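Local coordinates for protein N-isopropylammelide isopropylaminohydrolase (Burkholderia multivorans ATCC 17616, PDB 6NBO) that belongs to the amidohydrolase family, whose members share a TIM-barrel fold, and binds two zinc ions in this structure, at residues A[130-135]-A[165-170]; A[159-164]-A[186-191]; A[173-178]-A[205-210]. All blocks are in the same frame, centred on the assembly; numbering follows the deposited sequence. Where two conformers were deposited one is given.

Contact 1. Residues A[130-135]-A[165-170]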
ATOM      1  N   ASP A 130     -12.574  -0.613  16.410  1.00 25.78           N
ATOM      2  CA  ASP A 130     -13.408   0.366  17.101  1.00 26.01           C
ATOM      3  C   ASP A 130     -14.330  -0.369  18.066  1.00 24.67           C
ATOM      4  O   ASP A 130     -14.431  -1.593  18.039  1.00 24.89           O
ATOM      5  CB  ASP A 130     -14.226   1.192  16.107  1.00 24.42           C
ATOM      6  CG  ASP A 130     -15.055   0.317  15.168  1.00 32.57           C
ATOM      7  OD1 ASP A 130     -15.826  -0.537  15.664  1.00 30.48           O
ATOM      8  OD2 ASP A 130     -14.938   0.489  13.932  1.00 36.53           O
ATOM      9  N   THR A 131     -15.033   0.400  18.899  1.00 27.32           N
ATOM     10  CA  THR A 131     -15.910  -0.198  19.899  1.00 31.61           C
ATOM     11  C   THR A 131     -17.296  -0.557  19.358  1.00 29.03           C
ATOM     12  O   THR A 131     -18.158  -0.961  20.143  1.00 29.67           O
ATOM     13  CB  THR A 131     -16.036   0.726  21.109  1.00 31.97           C
ATOM     14  OG1 THR A 131     -16.493   2.023  20.692  1.00 29.16           O
ATOM     15  CG2 THR A 131     -14.672   0.856  21.796  1.00 28.26           C
ATOM     16  N   ASP A 132     -17.539  -0.417  18.054  1.00 25.82           N
ATOM     17  CA  ASP A 132     -18.732  -1.027  17.474  1.00 32.90           C
ATOM     18  C   ASP A 132     -18.515  -2.512  17.232  1.00 30.83           C
ATOM     19  O   ASP A 132     -19.406  -3.327  17.501  1.00 33.66           O
ATOM     20  CB  ASP A 132     -19.110  -0.364  16.148  1.00 34.63           C
ATOM     21  CG  ASP A 132     -19.452   1.098  16.297  1.00 37.38           C
ATOM     22  OD1 ASP A 132     -19.993   1.496  17.348  1.00 34.94           O
ATOM     23  OD2 ASP A 132     -19.178   1.846  15.344  1.00 34.37           O
ATOM     24  N   ALA A 133     -17.338  -2.871  16.728  1.00 32.83           N
ATOM     25  CA  ALA A 133     -17.056  -4.228  16.296  1.00 37.72           C
ATOM     26  C   ALA A 133     -15.961  -4.916  17.091  1.00 32.15           C
ATOM     27  O   ALA A 133     -15.788  -6.128  16.940  1.00 31.95           O
ATOM     28  CB  ALA A 133     -16.655  -4.238  14.812  1.00 35.39           C
ATOM     29  N   GLY A 134     -15.208  -4.190  17.913  1.00 30.98           N
ATOM     30  CA  GLY A 134     -14.105  -4.838  18.599  1.00 27.95           C
ATOM     31  C   GLY A 134     -13.011  -5.201  17.613  1.00 26.97           C
ATOM     32  O   GLY A 134     -12.705  -4.452  16.678  1.00 28.39           O
ATOM     33  N   LEU A 135     -12.406  -6.363  17.822  1.00 24.68           N
ATOM     34  CA  LEU A 135     -11.381  -6.868  16.916  1.00 27.58           C
ATOM     35  C   LEU A 135     -11.951  -7.757  15.808  1.00 30.61           C
ATOM     36  O   LEU A 135     -11.191  -8.486  15.164  1.00 28.80           O
ATOM     37  CB  LEU A 135     -10.320  -7.646  17.703  1.00 30.89           C
ATOM     38  CG  LEU A 135      -9.624  -6.895  18.850  1.00 33.20           C
ATOM     39  CD1 LEU A 135      -8.511  -7.747  19.472  1.00 35.50           C
ATOM     40  CD2 LEU A 135      -9.087  -5.550  18.382  1.00 29.41           C
ATOM     41  N   LEU A 165     -10.275   9.375  21.061  1.00 22.39           N
ATOM     42  CA  LEU A 165     -10.416  10.074  22.337  1.00 25.93           C
ATOM     43  C   LEU A 165     -11.852  10.082  22.841  1.00 29.81           C
ATOM     44  O   LEU A 165     -12.093   9.973  24.050  1.00 30.82           O
ATOM     45  CB  LEU A 165      -9.905  11.513  22.212  1.00 25.24           C
ATOM     46  CG  LEU A 165      -8.416  11.688  21.946  1.00 26.10           C
ATOM     47  CD1 LEU A 165      -8.065  13.192  22.020  1.00 26.34           C
ATOM     48  CD2 LEU A 165      -7.624  10.895  22.964  1.00 28.22           C
ATOM     49  N   LYS A 166     -12.816  10.254  21.946  1.00 30.03           N
ATOM     50  CA  LYS A 166     -14.200  10.427  22.357  1.00 33.66           C
ATOM     51  C   LYS A 166     -14.956   9.114  22.473  1.00 31.37           C
ATOM     52  O   LYS A 166     -16.156   9.129  22.740  1.00 30.49           O
ATOM     53  CB  LYS A 166     -14.929  11.344  21.376  1.00 40.53           C
ATOM     54  CG  LYS A 166     -14.343  12.747  21.311  1.00 45.43           C
ATOM     55  CD  LYS A 166     -15.168  13.649  20.413  1.00 53.19           C
ATOM     56  CE  LYS A 166     -14.446  13.941  19.113  1.00 50.82           C
ATOM     57  NZ  LYS A 166     -14.348  15.416  18.874  1.00 61.24           N
ATOM     58  N   ARG A 167     -14.296   7.985  22.272  1.00 28.72           N
ATOM     59  CA  ARG A 167     -14.972   6.690  22.295  1.00 30.24           C
ATOM     60  C   ARG A 167     -14.313   5.833  23.366  1.00 27.45           C
ATOM     61  O   ARG A 167     -13.271   5.204  23.108  1.00 28.11           O
ATOM     62  CB  ARG A 167     -14.922   6.027  20.916  1.00 25.97           C
ATOM     63  CG  ARG A 167     -15.736   6.816  19.885  1.00 27.88           C
ATOM     64  CD  ARG A 167     -15.770   6.164  18.511  1.00 28.20           C
ATOM     65  NE  ARG A 167     -16.303   4.808  18.574  1.00 30.62           N
ATOM     66  CZ  ARG A 167     -17.562   4.476  18.310  1.00 36.44           C
ATOM     67  NH1 ARG A 167     -18.440   5.406  17.939  1.00 34.47           N
ATOM     68  NH2 ARG A 167     -17.946   3.204  18.421  1.00 30.86           N
ATOM     69  N   PRO A 168     -14.880   5.793  24.573  1.00 37.06           N
ATOM     70  CA  PRO A 168     -14.228   5.105  25.697  1.00 36.65           C
ATOM     71  C   PRO A 168     -13.821   3.682  25.356  1.00 29.09           C
ATOM     72  O   PRO A 168     -14.573   2.931  24.726  1.00 30.08           O
ATOM     73  CB  PRO A 168     -15.304   5.125  26.788  1.00 37.44           C
ATOM     74  CG  PRO A 168     -16.136   6.327  26.465  1.00 44.73           C
ATOM     75  CD  PRO A 168     -16.154   6.421  24.967  1.00 38.13           C
ATOM     76  N   GLY A 169     -12.607   3.310  25.774  1.00 29.70           N
ATOM     77  CA  GLY A 169     -12.106   1.970  25.550  1.00 27.47           C
ATOM     78  C   GLY A 169     -11.377   1.761  24.242  1.00 28.22           C
ATOM     79  O   GLY A 169     -10.766   0.702  24.059  1.00 26.06           O
ATOM     80  N   THR A 170     -11.408   2.740  23.332  1.00 27.81           N
ATOM     81  CA  THR A 170     -10.747   2.570  22.045  1.00 26.42           C
ATOM     82  C   THR A 170      -9.239   2.452  22.215  1.00 27.30           C
ATOM     83  O   THR A 170      -8.594   1.659  21.522  1.00 25.65           O
ATOM     84  CB  THR A 170     -11.110   3.729  21.110  1.00 29.09           C
ATOM     85  OG1 THR A 170     -12.537   3.796  20.961  1.00 29.72           O
ATOM     86  CG2 THR A 170     -10.485   3.522  19.727  1.00 26.24           C
TER
HETATM   87  O   HOH W   1     -14.047   3.167  18.752  1.00 25.45           O
HETATM   88  O   HOH W   2     -16.801   3.539  23.028  1.00 27.00           O
HETATM   89  O   HOH W   3     -21.234   4.082  17.165  1.00 42.19           O

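Contact 2. Residues A[159-164]-A[186-191]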
ATOM      1  N   PHE A 159      -6.842   0.599  12.604  1.00 25.70           N
ATOM      2  CA  PHE A 159      -7.337   1.931  12.236  1.00 24.23           C
ATOM      3  C   PHE A 159      -8.605   2.297  13.011  1.00 19.93           C
ATOM      4  O   PHE A 159      -9.685   1.756  12.720  1.00 23.80           O
ATOM      5  CB  PHE A 159      -7.602   1.971  10.725  1.00 24.68           C
ATOM      6  CG  PHE A 159      -8.130   3.291  10.212  1.00 22.93           C
ATOM      7  CD1 PHE A 159      -7.488   4.486  10.525  1.00 24.25           C
ATOM      8  CD2 PHE A 159      -9.248   3.329   9.386  1.00 26.58           C
ATOM      9  CE1 PHE A 159      -7.966   5.703  10.047  1.00 27.26           C
ATOM     10  CE2 PHE A 159      -9.735   4.538   8.901  1.00 28.90           C
ATOM     11  CZ  PHE A 159      -9.090   5.733   9.242  1.00 27.92           C
ATOM     12  N   PRO A 160      -8.538   3.213  13.986  1.00 22.72           N
ATOM     13  CA  PRO A 160      -9.753   3.652  14.717  1.00 21.68           C
ATOM     14  C   PRO A 160     -10.535   4.649  13.865  1.00 26.06           C
ATOM     15  O   PRO A 160     -10.487   5.871  14.051  1.00 23.54           O
ATOM     16  CB  PRO A 160      -9.170   4.271  15.987  1.00 23.49           C
ATOM     17  CG  PRO A 160      -7.847   4.894  15.497  1.00 22.54           C
ATOM     18  CD  PRO A 160      -7.324   3.934  14.426  1.00 24.14           C
ATOM     19  N   GLN A 161     -11.304   4.081  12.922  1.00 26.61           N
ATOM     20  CA  GLN A 161     -11.919   4.871  11.857  0.52 28.94           C
ATOM     21  C   GLN A 161     -12.797   5.992  12.401  1.00 34.89           C
ATOM     22  O   GLN A 161     -12.854   7.072  11.807  1.00 32.03           O
ATOM     23  CB  GLN A 161     -12.722   3.949  10.930  0.52 30.65           C
ATOM     24  CG  GLN A 161     -13.742   4.638  10.018  0.52 35.39           C
ATOM     25  CD  GLN A 161     -13.113   5.303   8.804  0.52 37.39           C
ATOM     26  OE1 GLN A 161     -13.040   4.711   7.725  0.52 29.64           O
ATOM     27  NE2 GLN A 161     -12.666   6.542   8.972  0.52 36.52           N
ATOM     28  N   SER A 162     -13.469   5.770  13.527  1.00 25.25           N
ATOM     29  CA  SER A 162     -14.356   6.777  14.090  1.00 29.74           C
ATOM     30  C   SER A 162     -13.729   7.549  15.243  1.00 29.25           C
ATOM     31  O   SER A 162     -14.448   8.256  15.954  1.00 33.24           O
ATOM     32  CB  SER A 162     -15.661   6.125  14.547  1.00 34.16           C
ATOM     33  OG  SER A 162     -15.395   5.146  15.530  1.00 40.70           O
ATOM     34  N   GLY A 163     -12.420   7.431  15.446  1.00 28.31           N
ATOM     35  CA  GLY A 163     -11.707   8.213  16.437  1.00 27.10           C
ATOM     36  C   GLY A 163     -11.375   7.407  17.687  1.00 30.21           C
ATOM     37  O   GLY A 163     -11.905   6.324  17.934  1.00 27.98           O
ATOM     38  N   VAL A 164     -10.478   7.969  18.499  1.00 25.08           N
ATOM     39  CA  VAL A 164      -9.998   7.337  19.729  1.00 26.56           C
ATOM     40  C   VAL A 164     -10.507   8.059  20.977  1.00 27.61           C
ATOM     41  O   VAL A 164     -11.074   7.437  21.879  1.00 27.00           O
ATOM     42  CB  VAL A 164      -8.455   7.267  19.742  1.00 27.80           C
ATOM     43  CG1 VAL A 164      -7.966   6.538  21.005  1.00 26.43           C
ATOM     44  CG2 VAL A 164      -7.948   6.607  18.491  1.00 33.72           C
ATOM     45  N   GLY A 186      -2.806   2.859  13.522  1.00 19.86           N
ATOM     46  CA  GLY A 186      -3.390   3.902  12.713  1.00 19.95           C
ATOM     47  C   GLY A 186      -4.061   4.981  13.553  1.00 25.19           C
ATOM     48  O   GLY A 186      -4.047   4.964  14.778  1.00 25.27           O
ATOM     49  N   GLY A 187      -4.665   5.928  12.847  1.00 22.73           N
ATOM     50  CA  GLY A 187      -5.292   7.073  13.486  1.00 26.14           C
ATOM     51  C   GLY A 187      -5.612   8.107  12.436  1.00 28.01           C
ATOM     52  O   GLY A 187      -5.290   7.944  11.257  1.00 23.87           O
ATOM     53  N   LEU A 188      -6.266   9.188  12.873  1.00 21.16           N
ATOM     54  CA  LEU A 188      -6.654  10.188  11.890  1.00 22.42           C
ATOM     55  C   LEU A 188      -6.840  11.546  12.551  1.00 24.48           C
ATOM     56  O   LEU A 188      -7.089  11.648  13.754  1.00 25.23           O
ATOM     57  CB  LEU A 188      -7.930   9.792  11.141  1.00 22.88           C
ATOM     58  CG  LEU A 188      -9.312   9.876  11.795  1.00 28.77           C
ATOM     59  CD1 LEU A 188     -10.392   9.549  10.759  1.00 32.60           C
ATOM     60  CD2 LEU A 188      -9.421   8.933  12.995  1.00 28.25           C
ATOM     61  N   ASP A 189      -6.684  12.590  11.725  1.00 25.36           N
ATOM     62  CA  ASP A 189      -7.116  13.971  11.945  1.00 25.15           C
ATOM     63  C   ASP A 189      -7.162  14.379  13.414  1.00 24.88           C
ATOM     64  O   ASP A 189      -8.245  14.486  14.016  1.00 24.93           O
ATOM     65  CB  ASP A 189      -8.467  14.164  11.275  1.00 26.71           C
ATOM     66  CG  ASP A 189      -8.422  13.793   9.797  1.00 30.22           C
ATOM     67  OD1 ASP A 189      -7.308  13.770   9.223  1.00 26.45           O
ATOM     68  OD2 ASP A 189      -9.486  13.526   9.208  1.00 32.73           O
ATOM     69  N   PRO A 190      -5.997  14.662  14.001  1.00 23.92           N
ATOM     70  CA  PRO A 190      -5.947  14.984  15.435  1.00 26.76           C
ATOM     71  C   PRO A 190      -6.767  16.208  15.803  1.00 25.49           C
ATOM     72  O   PRO A 190      -7.245  16.302  16.939  1.00 25.10           O
ATOM     73  CB  PRO A 190      -4.446  15.212  15.685  1.00 27.31           C
ATOM     74  CG  PRO A 190      -3.760  14.442  14.578  1.00 27.55           C
ATOM     75  CD  PRO A 190      -4.660  14.615  13.388  1.00 24.41           C
ATOM     76  N   CYS A 191      -6.956  17.148  14.876  1.00 25.33           N
ATOM     77  CA  CYS A 191      -7.828  18.291  15.132  1.00 24.27           C
ATOM     78  C   CYS A 191      -9.276  18.003  14.740  1.00 25.37           C
ATOM     79  O   CYS A 191     -10.183  18.108  15.568  1.00 25.97           O
ATOM     80  CB  CYS A 191      -7.333  19.533  14.376  1.00 27.25           C
ATOM     81  SG  CYS A 191      -5.845  20.295  15.046  1.00 27.19           S
TER

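Contact 3. Residues A[173-178]-A[205-210]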
ATOM      1  N   LEU A 173      -8.453  -1.035  23.141  1.00 30.37           N
ATOM      2  CA  LEU A 173      -8.744  -1.918  22.024  1.00 28.53           C
ATOM      3  C   LEU A 173      -7.623  -1.887  20.997  1.00 27.87           C
ATOM      4  O   LEU A 173      -7.246  -2.926  20.449  1.00 25.42           O
ATOM      5  CB  LEU A 173     -10.069  -1.508  21.389  1.00 26.71           C
ATOM      6  CG  LEU A 173     -10.686  -2.466  20.394  1.00 32.14           C
ATOM      7  CD1 LEU A 173     -11.016  -3.806  21.079  1.00 32.77           C
ATOM      8  CD2 LEU A 173     -11.928  -1.810  19.857  1.00 36.90           C
ATOM      9  N   LEU A 174      -7.089  -0.696  20.719  1.00 26.40           N
ATOM     10  CA  LEU A 174      -5.979  -0.567  19.784  1.00 26.78           C
ATOM     11  C   LEU A 174      -4.745  -1.291  20.298  1.00 25.17           C
ATOM     12  O   LEU A 174      -4.013  -1.911  19.518  1.00 26.95           O
ATOM     13  CB  LEU A 174      -5.671   0.916  19.550  1.00 25.02           C
ATOM     14  CG  LEU A 174      -6.726   1.694  18.753  1.00 30.21           C
ATOM     15  CD1 LEU A 174      -6.454   3.216  18.751  1.00 23.16           C
ATOM     16  CD2 LEU A 174      -6.791   1.167  17.322  1.00 22.03           C
ATOM     17  N   ALA A 175      -4.485  -1.207  21.605  1.00 26.46           N
ATOM     18  CA  ALA A 175      -3.403  -1.991  22.189  1.00 28.94           C
ATOM     19  C   ALA A 175      -3.650  -3.481  21.992  1.00 28.92           C
ATOM     20  O   ALA A 175      -2.739  -4.232  21.621  1.00 30.05           O
ATOM     21  CB  ALA A 175      -3.255  -1.657  23.674  1.00 27.77           C
ATOM     22  N   ASP A 176      -4.882  -3.930  22.251  1.00 28.79           N
ATOM     23  CA  ASP A 176      -5.232  -5.329  22.009  1.00 31.42           C
ATOM     24  C   ASP A 176      -5.014  -5.710  20.553  1.00 27.19           C
ATOM     25  O   ASP A 176      -4.607  -6.838  20.255  1.00 26.58           O
ATOM     26  CB  ASP A 176      -6.688  -5.593  22.394  1.00 29.58           C
ATOM     27  CG  ASP A 176      -6.919  -5.497  23.879  1.00 38.96           C
ATOM     28  OD1 ASP A 176      -5.923  -5.439  24.633  1.00 41.30           O
ATOM     29  OD2 ASP A 176      -8.096  -5.476  24.286  1.00 41.91           O
ATOM     30  N   ALA A 177      -5.291  -4.786  19.627  1.00 25.41           N
ATOM     31  CA  ALA A 177      -5.118  -5.089  18.210  1.00 27.76           C
ATOM     32  C   ALA A 177      -3.651  -5.338  17.886  1.00 27.05           C
ATOM     33  O   ALA A 177      -3.314  -6.280  17.161  1.00 26.67           O
ATOM     34  CB  ALA A 177      -5.666  -3.943  17.352  1.00 22.92           C
ATOM     35  N   LEU A 178      -2.764  -4.476  18.387  1.00 22.24           N
ATOM     36  CA  LEU A 178      -1.335  -4.699  18.182  1.00 25.42           C
ATOM     37  C   LEU A 178      -0.901  -6.027  18.785  1.00 29.31           C
ATOM     38  O   LEU A 178      -0.176  -6.802  18.149  1.00 27.18           O
ATOM     39  CB  LEU A 178      -0.530  -3.549  18.786  1.00 28.37           C
ATOM     40  CG  LEU A 178      -0.840  -2.167  18.219  1.00 27.92           C
ATOM     41  CD1 LEU A 178       0.043  -1.118  18.879  1.00 25.53           C
ATOM     42  CD2 LEU A 178      -0.668  -2.140  16.710  1.00 25.25           C
ATOM     43  N   PHE A 205       0.903   7.802  19.982  1.00 24.73           N
ATOM     44  CA  PHE A 205       2.325   7.469  20.057  1.00 25.09           C
ATOM     45  C   PHE A 205       2.643   6.660  21.309  1.00 29.76           C
ATOM     46  O   PHE A 205       3.542   5.811  21.287  1.00 30.98           O
ATOM     47  CB  PHE A 205       3.195   8.733  19.985  1.00 22.65           C
ATOM     48  CG  PHE A 205       3.502   9.158  18.576  1.00 30.01           C
ATOM     49  CD1 PHE A 205       2.579   9.889  17.841  1.00 31.75           C
ATOM     50  CD2 PHE A 205       4.691   8.776  17.963  1.00 29.01           C
ATOM     51  CE1 PHE A 205       2.847  10.262  16.523  1.00 33.70           C
ATOM     52  CE2 PHE A 205       4.971   9.148  16.660  1.00 30.47           C
ATOM     53  CZ  PHE A 205       4.048   9.889  15.932  1.00 30.04           C
ATOM     54  N   GLY A 206       1.918   6.902  22.406  1.00 24.84           N
ATOM     55  CA  GLY A 206       2.136   6.112  23.604  1.00 27.83           C
ATOM     56  C   GLY A 206       1.827   4.645  23.377  1.00 27.73           C
ATOM     57  O   GLY A 206       2.591   3.765  23.783  1.00 30.19           O
ATOM     58  N   ILE A 207       0.716   4.361  22.704  1.00 24.32           N
ATOM     59  CA  ILE A 207       0.349   2.971  22.447  1.00 28.60           C
ATOM     60  C   ILE A 207       1.380   2.310  21.547  1.00 28.51           C
ATOM     61  O   ILE A 207       1.856   1.207  21.831  1.00 32.50           O
ATOM     62  CB  ILE A 207      -1.062   2.888  21.841  1.00 28.83           C
ATOM     63  CG1 ILE A 207      -2.098   3.431  22.829  1.00 25.36           C
ATOM     64  CG2 ILE A 207      -1.390   1.429  21.422  1.00 30.44           C
ATOM     65  CD1 ILE A 207      -3.469   3.655  22.194  1.00 26.47           C
ATOM     66  N   ALA A 208       1.759   2.982  20.455  1.00 28.16           N
ATOM     67  CA  ALA A 208       2.727   2.389  19.538  1.00 31.49           C
ATOM     68  C   ALA A 208       4.065   2.166  20.229  1.00 34.55           C
ATOM     69  O   ALA A 208       4.710   1.128  20.036  1.00 32.57           O
ATOM     70  CB  ALA A 208       2.903   3.278  18.309  1.00 29.90           C
ATOM     71  N   GLU A 209       4.491   3.130  21.044  1.00 31.68           N
ATOM     72  CA  GLU A 209       5.759   2.997  21.752  1.00 37.71           C
ATOM     73  C   GLU A 209       5.736   1.798  22.688  1.00 39.58           C
ATOM     74  O   GLU A 209       6.741   1.096  22.836  1.00 39.38           O
ATOM     75  CB  GLU A 209       6.057   4.280  22.532  1.00 38.57           C
ATOM     76  CG  GLU A 209       7.364   4.263  23.311  1.00 59.13           C
ATOM     77  CD  GLU A 209       8.528   4.827  22.513  1.00 80.21           C
ATOM     78  OE1 GLU A 209       8.463   4.825  21.263  1.00 79.01           O
ATOM     79  OE2 GLU A 209       9.507   5.281  23.145  1.00 91.85           O
ATOM     80  N   ARG A 210       4.587   1.545  23.316  1.00 34.91           N
ATOM     81  CA  ARG A 210       4.480   0.427  24.246  0.53 39.00           C
ATOM     82  C   ARG A 210       4.709  -0.909  23.553  1.00 36.33           C
ATOM     83  O   ARG A 210       5.303  -1.821  24.138  1.00 32.53           O
ATOM     84  CB  ARG A 210       3.115   0.445  24.930  0.53 40.25           C
ATOM     85  CG  ARG A 210       2.757  -0.845  25.659  0.53 50.39           C
ATOM     86  CD  ARG A 210       1.801  -0.556  26.804  0.53 54.24           C
ATOM     87  NE  ARG A 210       0.759   0.375  26.387  0.53 52.77           N
ATOM     88  CZ  ARG A 210      -0.524   0.057  26.256  0.53 47.36           C
ATOM     89  NH1 ARG A 210      -0.944  -1.173  26.533  0.53 51.88           N
ATOM     90  NH2 ARG A 210      -1.386   0.978  25.860  0.53 23.29           N
TER

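Contact 1. Residues A[130-135]-A[165-170]
R167 reaches from the loop ahead of helix 170-180 to T131 and D132, in the loop ahead of helix 136-147, and its side chain can be followed outward atom by atom. CB leaves the backbone toward the opposite loop, and CG lies anti to R167's own carbonyl carbon. CD passes close to the hydroxyl of S162 in the same loop. There the chain bends (chi3 57°), which turns the guanidinium across the two residues it serves. NE gives its hydrogen to water 1 over 2.8 Å; this water also accepts from T131 N and donates to T170 OG1. NH1 is bonded through water 3 to D132 OD1, and both waters lie in the guanidinium plane, at its edge.

NH2 makes the two direct bonds. It donates to T131 OG1 at 2.9 Å, although the hydroxyl sits 34° out of the guanidinium plane. Its second acceptor is D132 OD1, also at 2.9 Å, in a salt bridge whose hydrogen bond is weak (N-H...O 141°). OD1 comes in at the guanidinium edge, while the carboxylate plane stands nearly perpendicular.

The T131 methyl CG2 packs against two oxygens, P168 O at 3.6 Å and T170 OG1 at 3.7 Å. Water 2 donates to P168 O and lies 2.8 Å from T131 OG1. T170 OG1 donates to R167 O at 2.7 Å, and R167 O also receives T170 N, closing the type II turn from R167 to T170. In the other loop, D130 OD1 accepts from A133 N in an Asx motif.

The loops are thus joined largely by polar, hydrated chemistry, and D132 has two arginine partners, R167 at OD1 and R94 at OD2, which would probably favour its ionised form.

Contact 2. Residues A[159-164]-A[186-191]
In the TIM barrel, the end of strand 153-159 and the loop that follows it lie against the end of the neighbouring parallel strand 184-188, bringing F159 and P160 onto G186, G187 and L188. The backbones approach to 4.4 Å between F159 CA and G186 CA, consistent with glycine at 186, where a CB would lie tightly against F159 CA, at 3.3 Å. The F159 ring presents its edge: CE1 lies 3.7 Å from G187 O and 4.2 Å from L188 CB, an apolar pair. P160 CD rests 3.5 Å from G186 O, a buried carbonyl oxygen with no hydrogen-bond partner in the model.

P160 centres an inverse gamma turn and starts a type I turn closed by G163 N bonding to P160 O. L188 reaches into this bend, its CG between its own N and carbonyl carbon (chi1 75°). CD2 meets P160 O at 3.4 Å and CD1 meets Q161 O at 3.6 Å. Q161's amide oxygen is bonded to K70.

F159 is second-shell: its ring stacks with zinc ligand H218, and its side chain is about 6 Å from a bound zinc ion. Such packing of carbon groups on backbone carbonyls fits the metal site of an amidohydrolase barrel.

Contact 3. Residues A[173-178]-A[205-210]
Helices 170-180 and 197-211 run nearly alongside each other where 173-178 meets 205-210: the short axes approach to 10.0 Å, their N-to-C directions differ by 28°, and the closest alpha carbons are those of A175 and I207, 6.2 Å apart.

I207 is the centre of the interface, with more of its surface buried by the other segment than any other residue here. Its CG2 stands anti to the backbone N and points into the neighbouring helix, where it meets the backbone of A175, with A175 CA at 4.0 Å. The same methyl touches L178 CD1 at 3.9 Å, the two side chains crossing at about a right angle. The longer branch turns the other way along the helix, and I207 CD1 reaches L174 CB at 4.4 Å. The one isoleucine thus touches three residues, L174, A175 and L178, which follow one face of helix 170-180.

L178 extends past I207 CG2 as far as the backbone of the other helix, its CD1 ending 4.2 Å from I207 O. The small A175 lets I207 come near the helix backbone. At the solvent-facing margin, A175 CB approaches the R210 guanidinium obliquely, with NH1 of R210 3.7 Å away; two conformers were deposited for this arginine, so that contact is provisional. No hydrogen bond joins the two segments, and apart from the R210 guanidinium the contact is between apolar groups.

Y211, one residue further along helix 197-211, continues the interface against A175 and L178, while R213 donates to L178 O. L174 packs on V164 in the loop after strand 153-159, and A208 packs on L215 of strand 215-219, so the pair forms neighbouring members of the helical layer that surrounds the strands.

Overall arrangement
The three contacts join successive parts of one barrel. Contact 1 lies at the surface and links two loops through charge, hydroxyls and water; contacts 2 and 3 are buried, without hydrogen bonds between segments. Contact 2 sets a ring edge and methyls on backbone carbonyls, whereas contact 3 is chiefly aliphatic. The loop between strand 153-159 and helix 170-180 supplies residues to both contacts 1 and 2, and T170 CG2 packs on P160 CB and G163 O where they meet. Contact 3 uses the helix which that loop leads into; L174 packs on P160 of contact 2, while L173 reaches D130 and L135 of contact 1. Contact 2 lies near the zinc site; contact 3 belongs to the outer helical layer.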